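Local coordinates for protein glucose-6-phosphate isomerase (Plasmodium falciparum, PDB 3QKI) that probably interconverts glucose 6-phosphate and fructose 6-phosphate, the second step of glycolysis, as a member of the GPI family, at residues 245-249 with 250-254. Numbering follows the deposited sequence.
Sequences VIIIS and KTFTT
Ser249 and Phe252 meet where strand 243-248 gives way to the turn that leads into helix 255-268. The strand lies inside a parallel sheet, between strands 168-172 and 282-285. Beyond it the helix-like backbone angles of Lys250 and Thr251 turn the chain back, bringing Phe252 N to Ser249; the positive phi of Phe252 (65°) then shapes the path onward to Thr254. Phe252 N comes 2.9 Å from Ser249 OG with an N-H...O angle of 135°, a bent hydrogen bond; its second bond, to Ser249 O at 3.4 Å, is weak. Ser249 O is also hydrogen-bonded by the hydroxyl of Ser286, which bonds Lys250 O as well.

The serine hydroxyl reaches the turn because OG stands anti to its own backbone N (chi1 170°), beside the carbonyl carbon. There it also meets Thr254 OG1 at 2.6 Å, a short hydroxyl-hydroxyl hydrogen bond in which either may donate. Two residues before Ser249, within the strand, Ile247 packs on the far end of the Phe252 ring: the two side chains cross at about a right angle, and Ile247 CG2 approaches Phe252 CE1 obliquely at 3.6 Å. Carbonyl oxygens of Ile247 and Ser249 lie in the ring plane at its edge, Ser249 O being 3.7 Å from Phe252 CD1. Leu291 of helix 289-295 and Met258 of helix 255-268 also touch this ring.

Ser249, Lys250, Thr251 and Thr254 all belong to the site seen to hold fructose 6-phosphate, which is not bound here. Thr254 is the residue just before helix 255-268, consistent with the sugar phosphate pocket of SIS domains at a helix N-terminus. Gripped by Phe252 N and Thr254 OG1, the Ser249 hydroxyl is held in place even without the sugar phosphate in this chain, while the buried phenyl ring ties the turn to the hydrophobic core.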
loop_
_atom_site.group_PDB
_atom_site.type_symbol
_atom_site.label_atom_id
_atom_site.label_comp_id
_atom_site.label_asym_id
_atom_site.label_seq_id
_atom_site.Cartn_x
_atom_site.Cartn_y
_atom_site.Cartn_z
ATOM N N VAL A 245 -16.194 21.072 -6.427
ATOM C CA VAL A 245 -16.470 19.708 -6.035
ATOM C C VAL A 245 -16.878 18.895 -7.272
ATOM O O VAL A 245 -17.816 19.275 -7.979
ATOM C CB VAL A 245 -17.540 19.684 -4.925
ATOM C CG1 VAL A 245 -17.894 18.267 -4.518
ATOM C CG2 VAL A 245 -17.085 20.497 -3.707
ATOM N N ILE A 246 -16.165 17.796 -7.533
ATOM C CA ILE A 246 -16.455 16.893 -8.661
ATOM C C ILE A 246 -16.984 15.575 -8.108
ATOM O O ILE A 246 -16.256 14.894 -7.392
ATOM C CB ILE A 246 -15.248 16.685 -9.609
ATOM C CG1 ILE A 246 -14.653 18.035 -10.064
ATOM C CG2 ILE A 246 -15.619 15.767 -10.812
ATOM C CD1 ILE A 246 -13.378 17.926 -10.937
ATOM N N ILE A 247 -18.252 15.223 -8.438
ATOM C CA ILE A 247 -18.884 13.990 -7.985
ATOM C C ILE A 247 -18.854 12.982 -9.144
ATOM O O ILE A 247 -19.443 13.225 -10.204
ATOM C CB ILE A 247 -20.306 14.244 -7.424
ATOM C CG1 ILE A 247 -20.279 15.378 -6.359
ATOM C CG2 ILE A 247 -20.872 12.960 -6.816
ATOM C CD1 ILE A 247 -21.617 16.139 -6.240
ATOM N N ILE A 248 -18.142 11.865 -8.940
ATOM C CA ILE A 248 -17.938 10.844 -9.967
ATOM C C ILE A 248 -18.681 9.574 -9.625
ATOM O O ILE A 248 -18.326 8.880 -8.664
ATOM C CB ILE A 248 -16.433 10.597 -10.234
ATOM C CG1 ILE A 248 -15.705 11.933 -10.566
ATOM C CG2 ILE A 248 -16.293 9.584 -11.411
ATOM C CD1 ILE A 248 -14.393 12.077 -10.043
ATOM N N SER A 249 -19.736 9.278 -10.415
ATOM C CA SER A 249 -20.589 8.094 -10.233
ATOM C C SER A 249 -21.439 7.935 -11.471
ATOM O O SER A 249 -22.253 8.822 -11.763
ATOM C CB SER A 249 -21.494 8.244 -9.001
ATOM O OG SER A 249 -22.461 7.211 -8.959
ATOM N N LYS A 250 -21.288 6.801 -12.182
ATOM C CA LYS A 250 -22.097 6.562 -13.389
ATOM C C LYS A 250 -23.622 6.693 -13.114
ATOM O O LYS A 250 -24.314 7.448 -13.799
ATOM C CB LYS A 250 -21.746 5.192 -13.994
ATOM C CG LYS A 250 -22.435 4.885 -15.331
ATOM C CD LYS A 250 -21.926 5.729 -16.495
ATOM C CE LYS A 250 -22.185 5.081 -17.843
ATOM N NZ LYS A 250 -23.634 5.075 -18.204
ATOM N N THR A 251 -24.119 5.995 -12.081
ATOM C CA THR A 251 -25.537 5.991 -11.712
ATOM C C THR A 251 -25.990 7.193 -10.877
ATOM O O THR A 251 -27.187 7.461 -10.808
ATOM C CB THR A 251 -25.853 4.706 -10.945
ATOM O OG1 THR A 251 -25.092 4.673 -9.735
ATOM C CG2 THR A 251 -25.596 3.449 -11.782
ATOM N N PHE A 252 -25.049 7.846 -10.160
ATOM C CA PHE A 252 -25.321 8.932 -9.228
ATOM C C PHE A 252 -26.148 8.403 -8.062
ATOM O O PHE A 252 -26.852 9.170 -7.415
ATOM C CB PHE A 252 -25.929 10.189 -9.908
ATOM C CG PHE A 252 -25.189 11.456 -9.538
ATOM C CD1 PHE A 252 -23.844 11.608 -9.848
ATOM C CD2 PHE A 252 -25.846 12.510 -8.902
ATOM C CE1 PHE A 252 -23.168 12.780 -9.522
ATOM C CE2 PHE A 252 -25.158 13.687 -8.571
ATOM C CZ PHE A 252 -23.824 13.803 -8.864
ATOM N N THR A 253 -26.034 7.070 -7.784
ATOM C CA THR A 253 -26.729 6.404 -6.671
ATOM C C THR A 253 -25.758 5.613 -5.795
ATOM O O THR A 253 -26.160 5.123 -4.750
ATOM C CB THR A 253 -27.879 5.500 -7.145
ATOM O OG1 THR A 253 -27.357 4.458 -7.956
ATOM C CG2 THR A 253 -28.987 6.253 -7.860
ATOM N N THR A 254 -24.486 5.478 -6.215
ATOM C CA THR A 254 -23.443 4.767 -5.439
ATOM C C THR A 254 -23.505 5.204 -3.972
ATOM O O THR A 254 -23.300 6.379 -3.687
ATOM C CB THR A 254 -22.063 5.126 -5.992
ATOM O OG1 THR A 254 -22.107 5.116 -7.406
ATOM C CG2 THR A 254 -20.984 4.206 -5.477
#